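PDB 5WQ3: cytokinin riboside 5'-monophosphate phosphoribohydrolase from Corynebacterium glutamicum, which belongs to the SLOG clan of proteins and is built on a Rossmann-like fold, a parallel beta sheet flanked by helices, in a six-chain assembly. Local coordinates for residues C[55-60]-C[151-156]; C[72-77]-C[166-171]; C[84-89]-C[112-117]; C[127-132]-C[145-150]. All blocks are in the same frame, centred on the assembly; numbering follows the deposited sequence. Where two conformers were deposited one is given.

Interaction 1. Residues C[55-60]-C[151-156]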
loop_
_atom_site.group_PDB
_atom_site.type_symbol
_atom_site.label_atom_id
_atom_site.label_comp_id
_atom_site.label_asym_id
_atom_site.label_seq_id
_atom_site.Cartn_x
_atom_site.Cartn_y
_atom_site.Cartn_z
ATOM N N SER C 55 -6.757 -57.786 -20.051
ATOM C CA SER C 55 -5.959 -57.793 -18.817
ATOM C C SER C 55 -6.825 -57.983 -17.592
ATOM O O SER C 55 -6.454 -58.690 -16.660
ATOM C CB SER C 55 -5.174 -56.453 -18.722
ATOM O OG SER C 55 -4.227 -56.448 -17.680
ATOM N N GLU C 56 -7.970 -57.337 -17.591
ATOM C CA GLU C 56 -8.843 -57.432 -16.468
ATOM C C GLU C 56 -9.517 -58.800 -16.355
ATOM O O GLU C 56 -9.632 -59.306 -15.223
ATOM C CB GLU C 56 -9.908 -56.352 -16.563
ATOM C CG GLU C 56 -9.333 -55.027 -16.185
ATOM C CD GLU C 56 -10.358 -54.083 -15.534
ATOM O OE1 GLU C 56 -11.619 -54.258 -15.647
ATOM O OE2 GLU C 56 -9.843 -53.118 -14.969
ATOM N N PHE C 57 -9.904 -59.414 -17.511
ATOM C CA PHE C 57 -10.425 -60.753 -17.491
ATOM C C PHE C 57 -9.373 -61.698 -17.024
ATOM O O PHE C 57 -9.628 -62.548 -16.201
ATOM C CB PHE C 57 -11.046 -61.196 -18.832
ATOM C CG PHE C 57 -12.397 -60.582 -19.100
ATOM C CD1 PHE C 57 -13.547 -61.109 -18.476
ATOM C CD2 PHE C 57 -12.542 -59.492 -19.918
ATOM C CE1 PHE C 57 -14.788 -60.567 -18.720
ATOM C CE2 PHE C 57 -13.815 -58.920 -20.140
ATOM C CZ PHE C 57 -14.933 -59.450 -19.520
ATOM N N VAL C 58 -8.176 -61.602 -17.588
ATOM C CA VAL C 58 -7.118 -62.495 -17.161
ATOM C C VAL C 58 -6.836 -62.439 -15.670
ATOM O O VAL C 58 -6.863 -63.449 -15.005
ATOM C CB VAL C 58 -5.827 -62.258 -17.997
ATOM C CG1 VAL C 58 -4.678 -63.045 -17.412
ATOM C CG2 VAL C 58 -6.060 -62.581 -19.427
ATOM N N ALA C 59 -6.634 -61.252 -15.104
ATOM C CA ALA C 59 -6.363 -61.053 -13.679
ATOM C C ALA C 59 -7.503 -61.511 -12.774
ATOM O O ALA C 59 -7.265 -62.060 -11.661
ATOM C CB ALA C 59 -6.091 -59.561 -13.392
ATOM N N GLY C 60 -8.718 -61.311 -13.255
ATOM C CA GLY C 60 -9.885 -61.725 -12.481
ATOM C C GLY C 60 -10.005 -63.261 -12.494
ATOM O O GLY C 60 -10.151 -63.887 -11.421
ATOM N N TYR C 151 -13.546 -51.836 -15.746
ATOM C CA TYR C 151 -14.604 -52.099 -16.679
ATOM C C TYR C 151 -15.749 -52.779 -15.950
ATOM O O TYR C 151 -15.620 -53.910 -15.483
ATOM C CB TYR C 151 -14.062 -52.987 -17.787
ATOM C CG TYR C 151 -13.044 -52.220 -18.605
ATOM C CD1 TYR C 151 -13.435 -51.174 -19.463
ATOM C CD2 TYR C 151 -11.705 -52.519 -18.518
ATOM C CE1 TYR C 151 -12.493 -50.486 -20.229
ATOM C CE2 TYR C 151 -10.768 -51.793 -19.248
ATOM C CZ TYR C 151 -11.166 -50.799 -20.098
ATOM O OH TYR C 151 -10.182 -50.122 -20.812
ATOM N N PHE C 152 -16.872 -52.081 -15.844
ATOM C CA PHE C 152 -18.103 -52.587 -15.221
ATOM C C PHE C 152 -18.452 -53.985 -15.727
ATOM O O PHE C 152 -18.788 -54.877 -14.965
ATOM C CB PHE C 152 -19.193 -51.570 -15.570
ATOM C CG PHE C 152 -20.290 -51.470 -14.594
ATOM C CD1 PHE C 152 -20.091 -50.846 -13.368
ATOM C CD2 PHE C 152 -21.575 -51.938 -14.919
ATOM C CE1 PHE C 152 -21.131 -50.755 -12.440
ATOM C CE2 PHE C 152 -22.630 -51.822 -14.008
ATOM C CZ PHE C 152 -22.405 -51.240 -12.768
ATOM N N PHE C 153 -18.270 -54.224 -17.016
ATOM C CA PHE C 153 -18.670 -55.489 -17.605
ATOM C C PHE C 153 -17.788 -56.653 -17.214
ATOM O O PHE C 153 -18.281 -57.758 -17.082
ATOM C CB PHE C 153 -18.839 -55.420 -19.129
ATOM C CG PHE C 153 -17.668 -54.840 -19.855
ATOM C CD1 PHE C 153 -17.567 -53.450 -20.034
ATOM C CD2 PHE C 153 -16.660 -55.643 -20.340
ATOM C CE1 PHE C 153 -16.499 -52.904 -20.707
ATOM C CE2 PHE C 153 -15.575 -55.105 -20.996
ATOM C CZ PHE C 153 -15.497 -53.734 -21.194
ATOM N N ALA C 154 -16.494 -56.413 -17.004
ATOM C CA ALA C 154 -15.655 -57.446 -16.445
ATOM C C ALA C 154 -15.988 -57.785 -15.026
ATOM O O ALA C 154 -15.994 -58.954 -14.632
ATOM C CB ALA C 154 -14.215 -57.064 -16.509
ATOM N N ARG C 155 -16.152 -56.765 -14.227
ATOM C CA ARG C 155 -16.512 -56.984 -12.864
ATOM C C ARG C 155 -17.821 -57.823 -12.759
ATOM O O ARG C 155 -17.881 -58.750 -11.940
ATOM C CB ARG C 155 -16.696 -55.677 -12.203
ATOM C CG ARG C 155 -16.941 -55.799 -10.764
ATOM C CD ARG C 155 -17.932 -54.710 -10.514
ATOM N NE ARG C 155 -17.799 -54.187 -9.208
ATOM C CZ ARG C 155 -18.635 -53.317 -8.716
ATOM N NH1 ARG C 155 -19.655 -52.882 -9.422
ATOM N NH2 ARG C 155 -18.460 -52.927 -7.512
ATOM N N LYS C 156 -18.833 -57.519 -13.575
ATOM C CA LYS C 156 -20.139 -58.232 -13.499
ATOM C C LYS C 156 -20.004 -59.698 -13.906
ATOM O O LYS C 156 -20.692 -60.552 -13.363
ATOM C CB LYS C 156 -21.215 -57.554 -14.366
ATOM C CG LYS C 156 -21.837 -56.240 -13.860
ATOM C CD LYS C 156 -22.608 -55.581 -15.038
ATOM C CE LYS C 156 -23.927 -54.920 -14.630
ATOM N NZ LYS C 156 -24.839 -54.665 -15.802
#
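Glu-56 and Phe-57, neighbours on helix 46-64, both reach across to the first turn of helix 152-162, the first with a carboxylate and the second with a ring. Glu-56 meets the backbone of Tyr-151, the N-cap residue. Its OE1 accepts the N-H of Tyr-151 (OE1 to N 3.1 Å, N-H...O 157°) on the syn side of the carboxylate, somewhat out of its plane. A bend at chi2 (-149°) turns the acid toward that N-H, and OE1 also lies near the ring plane of Tyr-151, at its edge, 3.4 Å from CD2. The second oxygen, OE2, accepts the backbone N-H of Arg-150, one residue earlier, so two successive peptide groups hold the carboxylate.

Phe-57 works by packing. CB of Ala-154 sits over one face of its ring, 4.1 Å from the centroid, in a CH-pi contact displaced toward the rim. CZ at the end of the ring lies 3.7 Å from CA of Ala-154, which brings the ring right up to the helix backbone. Phe-153 adds a looser apolar touch, presenting its edge to CZ of Phe-57 with CD2 4.3 Å away. Ala-154 serves both residues: the same CB also lies 3.9 Å from OE1 of Glu-56.

The segments 55-60 and 152-156 run at 22° to each other, their axes 9.8 Å apart at closest. The chemistry pairs a polar hold with an apolar one: a carboxylate grips the backbone just ahead of the helix, where the helix dipole would probably favour its negative charge, while the Phe-57 ring lies with one face against the methyl of Ala-154.

Interaction 2. Residues C[72-77]-C[166-171]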
loop_
_atom_site.group_PDB
_atom_site.type_symbol
_atom_site.label_atom_id
_atom_site.label_comp_id
_atom_site.label_asym_id
_atom_site.label_seq_id
_atom_site.Cartn_x
_atom_site.Cartn_y
_atom_site.Cartn_z
ATOM N N THR C 72 -22.696 -63.876 -3.578
ATOM C CA THR C 72 -22.561 -62.455 -3.798
ATOM C C THR C 72 -23.699 -61.719 -3.114
ATOM O O THR C 72 -24.830 -62.061 -3.260
ATOM C CB THR C 72 -22.539 -62.047 -5.297
ATOM O OG1 THR C 72 -21.503 -62.694 -5.987
ATOM C CG2 THR C 72 -22.319 -60.571 -5.442
ATOM N N VAL C 73 -23.348 -60.698 -2.372
ATOM C CA VAL C 73 -24.395 -59.815 -1.709
ATOM C C VAL C 73 -24.237 -58.372 -2.276
ATOM O O VAL C 73 -23.137 -57.848 -2.353
ATOM C CB VAL C 73 -24.224 -59.769 -0.167
ATOM C CG1 VAL C 73 -25.391 -59.023 0.511
ATOM C CG2 VAL C 73 -24.124 -61.181 0.362
ATOM N N PHE C 74 -25.354 -57.761 -2.636
ATOM C CA PHE C 74 -25.433 -56.444 -3.232
ATOM C C PHE C 74 -26.365 -55.662 -2.295
ATOM O O PHE C 74 -27.176 -56.272 -1.584
ATOM C CB PHE C 74 -26.109 -56.468 -4.621
ATOM C CG PHE C 74 -25.309 -57.148 -5.645
ATOM C CD1 PHE C 74 -24.115 -56.614 -6.034
ATOM C CD2 PHE C 74 -25.676 -58.423 -6.111
ATOM C CE1 PHE C 74 -23.312 -57.262 -6.941
ATOM C CE2 PHE C 74 -24.864 -59.117 -6.992
ATOM C CZ PHE C 74 -23.685 -58.516 -7.428
ATOM N N GLY C 75 -26.202 -54.350 -2.305
ATOM C CA GLY C 75 -27.117 -53.423 -1.635
ATOM C C GLY C 75 -26.502 -52.042 -1.652
ATOM O O GLY C 75 -25.318 -51.900 -2.021
ATOM N N SER C 76 -27.281 -51.048 -1.239
ATOM C CA SER C 76 -26.962 -49.602 -1.406
ATOM C C SER C 76 -25.662 -49.198 -0.733
ATOM O O SER C 76 -25.432 -49.511 0.450
ATOM C CB SER C 76 -28.062 -48.730 -0.782
ATOM O OG SER C 76 -27.696 -47.330 -0.791
ATOM N N ALA C 77 -24.829 -48.498 -1.485
ATOM C CA ALA C 77 -23.558 -47.913 -0.971
ATOM C C ALA C 77 -23.844 -46.780 0.021
ATOM O O ALA C 77 -22.989 -46.397 0.752
ATOM C CB ALA C 77 -22.705 -47.373 -2.106
ATOM N N PHE C 166 -27.086 -65.122 -5.375
ATOM C CA PHE C 166 -27.122 -63.685 -5.208
ATOM C C PHE C 166 -28.171 -63.383 -4.108
ATOM O O PHE C 166 -29.304 -63.861 -4.175
ATOM C CB PHE C 166 -27.628 -62.949 -6.462
ATOM C CG PHE C 166 -26.568 -62.559 -7.495
ATOM C CD1 PHE C 166 -25.284 -63.033 -7.440
ATOM C CD2 PHE C 166 -26.939 -61.761 -8.599
ATOM C CE1 PHE C 166 -24.363 -62.694 -8.431
ATOM C CE2 PHE C 166 -26.033 -61.423 -9.593
ATOM C CZ PHE C 166 -24.719 -61.903 -9.508
ATOM N N VAL C 167 -27.771 -62.561 -3.160
ATOM C CA VAL C 167 -28.661 -61.959 -2.172
ATOM C C VAL C 167 -28.637 -60.444 -2.296
ATOM O O VAL C 167 -27.613 -59.822 -2.272
ATOM C CB VAL C 167 -28.221 -62.299 -0.753
ATOM C CG1 VAL C 167 -29.160 -61.644 0.276
ATOM C CG2 VAL C 167 -28.207 -63.784 -0.585
ATOM N N CYS C 168 -29.807 -59.838 -2.434
ATOM C CA CYS C 168 -29.874 -58.382 -2.596
ATOM C C CYS C 168 -30.511 -57.770 -1.386
ATOM O O CYS C 168 -31.716 -57.927 -1.181
ATOM C CB CYS C 168 -30.711 -58.050 -3.824
ATOM S SG CYS C 168 -30.003 -58.620 -5.401
ATOM N N LEU C 169 -29.687 -57.121 -0.567
ATOM C CA LEU C 169 -30.171 -56.161 0.406
ATOM C C LEU C 169 -30.792 -54.969 -0.335
ATOM O O LEU C 169 -30.662 -54.807 -1.592
ATOM C CB LEU C 169 -29.078 -55.742 1.379
ATOM C CG LEU C 169 -28.367 -56.812 2.248
ATOM C CD1 LEU C 169 -27.027 -56.408 2.804
ATOM C CD2 LEU C 169 -29.252 -57.182 3.430
ATOM N N PRO C 170 -31.556 -54.157 0.406
ATOM C CA PRO C 170 -32.128 -53.003 -0.243
ATOM C C PRO C 170 -31.073 -52.145 -0.927
ATOM O O PRO C 170 -29.955 -51.989 -0.420
ATOM C CB PRO C 170 -32.776 -52.236 0.925
ATOM C CG PRO C 170 -33.187 -53.324 1.854
ATOM C CD PRO C 170 -32.006 -54.268 1.812
ATOM N N GLY C 171 -31.417 -51.653 -2.113
ATOM C CA GLY C 171 -30.529 -50.794 -2.831
ATOM C C GLY C 171 -31.138 -50.079 -4.000
ATOM O O GLY C 171 -32.299 -50.269 -4.305
#
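Thr-72, Val-73 and Phe-74 pair in parallel with Phe-166, Val-167 and Cys-168, and the backbone bonds alternate between the strands. Val-167 N donates to Thr-72 O (3.0 Å), Phe-74 N to Val-167 O (3.1 Å), and Leu-169 N to Phe-74 O (2.8 Å), the last more bent at 131°. Beyond the strands one more bond joins the loops: Ser-76 N reaches Pro-170 O at 3.0 Å. Gly-75 and Gly-171 lie where the loops come close, with no side chain on either to hold them apart.

Strands 70-74 and 166-168 are the two central neighbours at which the order of this Rossmann-like sheet reverses direction. Helix 84-98 lies against the Val-73 face, while helices 152-162 and 173-188 lie against the Phe-74 face. Pro-170 and Gly-171 open the Pro-Gly-Gly-x-Gly-Thr sequence familiar from LOG-type proteins.

Among the aromatic contacts, Phe-74 and Phe-166 form a T-shaped pair, with centroids 5.0 Å apart and planes at 80°. CE2 of Phe-74 stands over the centre of the Phe-166 ring, as judged from one of two deposited conformers of Phe-166. In that conformer Thr-72 lies alongside the same ring, its CB 3.6 Å from CD1, while its OG1 bonds to Ser-163 OG.

Apolar packing joins Val-73, on the other face, to Leu-169 just past the end of strand 166-168. With CG1 of Val-73 trans to the backbone N (chi1 -173°), this methyl comes within 3.8 Å of Leu-169 CD1.

Interaction 3. Residues C[84-89]-C[112-117]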
loop_
_atom_site.group_PDB
_atom_site.type_symbol
_atom_site.label_atom_id
_atom_site.label_comp_id
_atom_site.label_asym_id
_atom_site.label_seq_id
_atom_site.Cartn_x
_atom_site.Cartn_y
_atom_site.Cartn_z
ATOM N N PRO C 84 -30.878 -50.087 10.421
ATOM C CA PRO C 84 -31.168 -51.551 10.556
ATOM C C PRO C 84 -30.666 -52.441 9.393
ATOM O O PRO C 84 -30.131 -53.491 9.659
ATOM C CB PRO C 84 -32.697 -51.645 10.642
ATOM C CG PRO C 84 -33.169 -50.251 10.903
ATOM C CD PRO C 84 -32.097 -49.263 10.539
ATOM N N TYR C 85 -30.851 -52.034 8.139
ATOM C CA TYR C 85 -30.292 -52.755 7.012
ATOM C C TYR C 85 -28.834 -53.058 7.126
ATOM O O TYR C 85 -28.406 -54.150 6.724
ATOM C CB TYR C 85 -30.447 -51.976 5.736
ATOM C CG TYR C 85 -31.824 -51.606 5.351
ATOM C CD1 TYR C 85 -32.952 -52.188 5.936
ATOM C CD2 TYR C 85 -32.018 -50.650 4.375
ATOM C CE1 TYR C 85 -34.229 -51.827 5.528
ATOM C CE2 TYR C 85 -33.284 -50.311 3.945
ATOM C CZ TYR C 85 -34.372 -50.852 4.547
ATOM O OH TYR C 85 -35.604 -50.451 4.083
ATOM N N TYR C 86 -28.038 -52.098 7.597
ATOM C CA TYR C 86 -26.610 -52.315 7.822
ATOM C C TYR C 86 -26.432 -53.474 8.815
ATOM O O TYR C 86 -25.622 -54.391 8.611
ATOM C CB TYR C 86 -25.871 -51.057 8.301
ATOM C CG TYR C 86 -24.351 -51.157 8.257
ATOM C CD1 TYR C 86 -23.655 -51.886 9.199
ATOM C CD2 TYR C 86 -23.614 -50.564 7.244
ATOM C CE1 TYR C 86 -22.256 -51.982 9.169
ATOM C CE2 TYR C 86 -22.202 -50.681 7.193
ATOM C CZ TYR C 86 -21.539 -51.403 8.159
ATOM O OH TYR C 86 -20.142 -51.545 8.145
ATOM N N LYS C 87 -27.200 -53.439 9.891
ATOM C CA LYS C 87 -27.027 -54.470 10.921
ATOM C C LYS C 87 -27.421 -55.881 10.386
ATOM O O LYS C 87 -26.736 -56.905 10.659
ATOM C CB LYS C 87 -27.829 -54.112 12.162
ATOM C CG LYS C 87 -27.716 -55.110 13.303
ATOM C CD LYS C 87 -28.594 -54.644 14.480
ATOM C CE LYS C 87 -29.084 -55.783 15.373
ATOM N NZ LYS C 87 -28.148 -55.977 16.506
ATOM N N ALA C 88 -28.509 -55.902 9.634
ATOM C CA ALA C 88 -28.925 -57.081 8.898
ATOM C C ALA C 88 -27.799 -57.592 7.951
ATOM O O ALA C 88 -27.431 -58.774 7.966
ATOM C CB ALA C 88 -30.215 -56.773 8.129
ATOM N N GLY C 89 -27.220 -56.689 7.180
ATOM C CA GLY C 89 -26.082 -57.074 6.298
ATOM C C GLY C 89 -24.932 -57.724 7.046
ATOM O O GLY C 89 -24.356 -58.672 6.549
ATOM N N MET C 112 -22.628 -52.883 1.001
ATOM C CA MET C 112 -21.555 -53.772 0.596
ATOM C C MET C 112 -20.570 -54.049 1.724
ATOM O O MET C 112 -20.118 -55.190 1.913
ATOM C CB MET C 112 -20.809 -53.187 -0.588
ATOM C CG MET C 112 -21.666 -53.000 -1.847
ATOM S SD MET C 112 -20.656 -52.255 -3.148
ATOM C CE MET C 112 -21.070 -50.539 -2.830
ATOM N N GLU C 113 -20.185 -53.016 2.473
ATOM C CA GLU C 113 -19.283 -53.232 3.561
ATOM C C GLU C 113 -19.885 -54.106 4.648
ATOM O O GLU C 113 -19.158 -54.791 5.321
ATOM C CB GLU C 113 -18.910 -51.896 4.193
ATOM C CG GLU C 113 -17.992 -51.962 5.392
ATOM C CD GLU C 113 -17.770 -50.627 6.000
ATOM O OE1 GLU C 113 -18.734 -50.085 6.607
ATOM O OE2 GLU C 113 -16.648 -50.120 5.841
ATOM N N ALA C 114 -21.179 -53.994 4.905
ATOM C CA ALA C 114 -21.773 -54.705 6.022
ATOM C C ALA C 114 -21.549 -56.252 5.935
ATOM O O ALA C 114 -21.068 -56.902 6.871
ATOM C CB ALA C 114 -23.260 -54.347 6.146
ATOM N N PRO C 115 -21.811 -56.831 4.767
ATOM C CA PRO C 115 -21.657 -58.281 4.804
ATOM C C PRO C 115 -20.199 -58.613 4.770
ATOM O O PRO C 115 -19.852 -59.704 5.206
ATOM C CB PRO C 115 -22.409 -58.778 3.517
ATOM C CG PRO C 115 -22.805 -57.552 2.786
ATOM C CD PRO C 115 -22.694 -56.365 3.680
ATOM N N ASN C 116 -19.335 -57.699 4.311
ATOM C CA ASN C 116 -17.866 -58.016 4.300
ATOM C C ASN C 116 -17.402 -58.032 5.791
ATOM O O ASN C 116 -16.659 -58.895 6.247
ATOM C CB ASN C 116 -17.028 -56.983 3.539
ATOM C CG ASN C 116 -17.087 -57.111 2.037
ATOM O OD1 ASN C 116 -17.376 -56.134 1.347
ATOM N ND2 ASN C 116 -16.761 -58.275 1.509
ATOM N N LYS C 117 -17.861 -57.055 6.537
ATOM C CA LYS C 117 -17.601 -56.983 7.964
ATOM C C LYS C 117 -18.049 -58.271 8.655
ATOM O O LYS C 117 -17.251 -58.919 9.305
ATOM C CB LYS C 117 -18.334 -55.788 8.568
ATOM C CG LYS C 117 -18.116 -55.671 10.057
ATOM C CD LYS C 117 -18.716 -54.398 10.623
ATOM C CE LYS C 117 -18.185 -54.145 12.035
ATOM N NZ LYS C 117 -18.781 -52.875 12.519
#
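Tyr-86 lays its ring flat against Ala-114, and this is the tight half of the contact. CB of Ala-114 stands squarely over the ring centre, 3.7 Å from the centroid and on the ring normal, as in a well-formed CH-pi contact. The same methyl lies 3.4 Å from Tyr-86 O, so the methyl meets both the ring and the backbone of helix 84-98. One turn on, the backbones themselves meet. Gly-89 has no side chain to keep them apart, its CA is 4.8 Å from that of Pro-115, and its O receives a CA-H...O contact from Pro-115 CA at 3.2 Å.

The other half is polar and less enclosed. With CG trans to the backbone N (chi1 -167°), the ring of Tyr-86 reaches across to helix 113-121, where its OH donates a short hydrogen bond to Glu-113 OE1 (2.5 Å). OE1 sits at the edge of the ring, in its plane, while the carboxylate is turned 82° against it and is met from above its own plane. Lys-117, its chain extended, merely brushes the hydroxyl, with CD 4.0 Å from Tyr-86 OH. Both Glu-113 and Lys-117 are partly exposed, whereas Tyr-86, Gly-89, Ala-114 and Pro-115 are buried.

With segment axes 8.0 Å apart and Pro-115 resting on strand 102-105, the contact joins the helices of two successive beta-alpha-beta crossovers, packed side by side as is usual in a Rossmann-like fold.

Interaction 4. Residues C[127-132]-C[145-150]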
loop_
_atom_site.group_PDB
_atom_site.type_symbol
_atom_site.label_atom_id
_atom_site.label_comp_id
_atom_site.label_asym_id
_atom_site.label_seq_id
_atom_site.Cartn_x
_atom_site.Cartn_y
_atom_site.Cartn_z
ATOM N N VAL C 127 -14.647 -61.154 0.230
ATOM C CA VAL C 127 -14.129 -60.772 -1.096
ATOM C C VAL C 127 -14.803 -59.491 -1.508
ATOM O O VAL C 127 -15.993 -59.342 -1.281
ATOM C CB VAL C 127 -14.440 -61.828 -2.173
ATOM C CG1 VAL C 127 -13.788 -61.460 -3.505
ATOM C CG2 VAL C 127 -14.039 -63.205 -1.694
ATOM N N GLY C 128 -14.020 -58.613 -2.141
ATOM C CA GLY C 128 -14.484 -57.322 -2.682
ATOM C C GLY C 128 -13.968 -57.106 -4.095
ATOM O O GLY C 128 -12.714 -57.067 -4.363
ATOM N N LEU C 129 -14.899 -56.943 -5.020
ATOM C CA LEU C 129 -14.535 -56.741 -6.430
ATOM C C LEU C 129 -15.012 -55.357 -6.731
ATOM O O LEU C 129 -16.188 -55.143 -6.988
ATOM C CB LEU C 129 -15.176 -57.754 -7.342
ATOM C CG LEU C 129 -15.138 -59.250 -6.951
ATOM C CD1 LEU C 129 -15.791 -60.094 -8.031
ATOM C CD2 LEU C 129 -13.740 -59.781 -6.692
ATOM N N GLY C 130 -14.090 -54.396 -6.598
ATOM C CA GLY C 130 -14.440 -53.013 -6.749
ATOM C C GLY C 130 -14.513 -52.525 -8.173
ATOM O O GLY C 130 -13.906 -53.101 -9.106
ATOM N N ILE C 131 -15.185 -51.399 -8.323
ATOM C CA ILE C 131 -15.219 -50.671 -9.560
ATOM C C ILE C 131 -14.509 -49.336 -9.352
ATOM O O ILE C 131 -14.760 -48.658 -8.386
ATOM C CB ILE C 131 -16.666 -50.487 -9.995
ATOM C CG1 ILE C 131 -16.744 -49.859 -11.352
ATOM C CG2 ILE C 131 -17.392 -49.638 -8.996
ATOM C CD1 ILE C 131 -16.343 -50.801 -12.438
ATOM N N GLU C 132 -13.582 -48.997 -10.224
ATOM C CA GLU C 132 -12.808 -47.795 -10.024
ATOM C C GLU C 132 -13.669 -46.617 -10.329
ATOM O O GLU C 132 -14.201 -46.512 -11.387
ATOM C CB GLU C 132 -11.499 -47.799 -10.782
ATOM C CG GLU C 132 -11.545 -47.201 -12.138
ATOM C CD GLU C 132 -10.200 -47.291 -12.842
ATOM O OE1 GLU C 132 -9.290 -47.965 -12.334
ATOM O OE2 GLU C 132 -10.069 -46.683 -13.897
ATOM N N LEU C 145 -9.876 -60.243 0.325
ATOM C CA LEU C 145 -9.340 -60.550 -1.018
ATOM C C LEU C 145 -10.001 -59.499 -1.929
ATOM O O LEU C 145 -11.204 -59.579 -2.213
ATOM C CB LEU C 145 -9.635 -61.990 -1.474
ATOM C CG LEU C 145 -9.327 -62.479 -2.908
ATOM C CD1 LEU C 145 -7.835 -62.419 -3.208
ATOM C CD2 LEU C 145 -9.794 -63.898 -3.218
ATOM N N GLY C 146 -9.224 -58.485 -2.319
ATOM C CA GLY C 146 -9.752 -57.307 -3.055
ATOM C C GLY C 146 -9.205 -57.317 -4.447
ATOM O O GLY C 146 -8.074 -57.718 -4.647
ATOM N N LEU C 147 -10.027 -57.023 -5.444
ATOM C CA LEU C 147 -9.518 -56.698 -6.760
ATOM C C LEU C 147 -10.287 -55.466 -7.152
ATOM O O LEU C 147 -11.394 -55.197 -6.670
ATOM C CB LEU C 147 -9.816 -57.770 -7.815
ATOM C CG LEU C 147 -9.181 -59.131 -7.875
ATOM C CD1 LEU C 147 -9.444 -59.875 -6.589
ATOM C CD2 LEU C 147 -9.782 -59.900 -9.040
ATOM N N ASN C 148 -9.712 -54.735 -8.081
ATOM C CA ASN C 148 -10.273 -53.486 -8.568
ATOM C C ASN C 148 -10.374 -53.476 -10.101
ATOM O O ASN C 148 -9.422 -53.784 -10.787
ATOM C CB ASN C 148 -9.418 -52.322 -8.022
ATOM C CG ASN C 148 -9.890 -51.861 -6.657
ATOM O OD1 ASN C 148 -11.086 -51.873 -6.348
ATOM N ND2 ASN C 148 -8.966 -51.473 -5.836
ATOM N N PHE C 149 -11.538 -53.125 -10.621
ATOM C CA PHE C 149 -11.827 -53.224 -12.045
ATOM C C PHE C 149 -12.171 -51.850 -12.568
ATOM O O PHE C 149 -12.929 -51.090 -11.965
ATOM C CB PHE C 149 -13.042 -54.142 -12.327
ATOM C CG PHE C 149 -12.808 -55.585 -11.993
ATOM C CD1 PHE C 149 -12.968 -56.041 -10.722
ATOM C CD2 PHE C 149 -12.346 -56.472 -12.957
ATOM C CE1 PHE C 149 -12.699 -57.369 -10.409
ATOM C CE2 PHE C 149 -12.118 -57.803 -12.681
ATOM C CZ PHE C 149 -12.281 -58.263 -11.398
ATOM N N ARG C 150 -11.562 -51.521 -13.674
ATOM C CA ARG C 150 -11.965 -50.398 -14.481
ATOM C C ARG C 150 -13.298 -50.619 -15.263
ATOM O O ARG C 150 -14.045 -49.690 -15.485
ATOM C CB ARG C 150 -10.771 -50.108 -15.438
ATOM C CG ARG C 150 -11.127 -49.481 -16.765
ATOM C CD ARG C 150 -11.459 -48.057 -16.519
ATOM N NE ARG C 150 -11.380 -47.217 -17.699
ATOM C CZ ARG C 150 -11.308 -45.896 -17.608
ATOM N NH1 ARG C 150 -11.292 -45.337 -16.395
ATOM N NH2 ARG C 150 -11.247 -45.139 -18.703
#
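A bend at chi2 (75°) turns the Arg-150 side chain, and an unusual chi1 of 92° swings the extended Glu-132 chain, so that their ends meet in a salt bridge. NH1 of Arg-150 donates to OE2 of Glu-132 at 3.1 Å, with the carboxylate and guanidinium planes 74° apart. NH2 of the same guanidinium forms a second salt bridge, with Glu-223 of a neighbouring subunit.

The two residues lie just past the ends of parallel strands 126-131 and 145-149, the latter the edge strand of the Rossmann-like sheet within this chain. Five backbone bonds join the strands in the alternating parallel pattern, from Gly-128 N to Leu-145 O (3.0 Å) through to Glu-132 N with Phe-149 O (2.8 Å).

Gly-128 and Gly-130 add no side chains to the face that carries Asn-148. The Val-127 and Leu-129 face is apolar: Leu-129 CD2 and Leu-147 CD1 approach to 4.3 Å, and helix 152-162 packs there through Met-158.

The Phe-149 ring turns its edge to Gly-130 O, which lies in the ring plane 3.5 Å from CD1, while CE1 touches CB of Leu-129 at 4.0 Å.

Interactions 2 and 4 lie in one sheet, at its central strands and at an edge, with centres about 16 Å apart. Interactions 1 and 4 touch directly, their centres about 9 Å apart: Arg-155 NE meets Leu-129 O at 2.9 Å. Interaction 3 packs on interaction 2, where Val-73 CG1 lies 3.7 Å from Pro-115 CG and Leu-169 CD1 lies 3.7 Å from Gly-89 CA. Asn-116 ND2 links interaction 3 to interaction 4 through Val-127 O (3.1 Å). Interactions 1 and 3, on opposite sides of the chain's centre, are about 25 Å apart between centres. A 1,2-ethanediol molecule, probably from the crystallisation liquor, lies about 5 Å from the Phe-153 side chain of interaction 1.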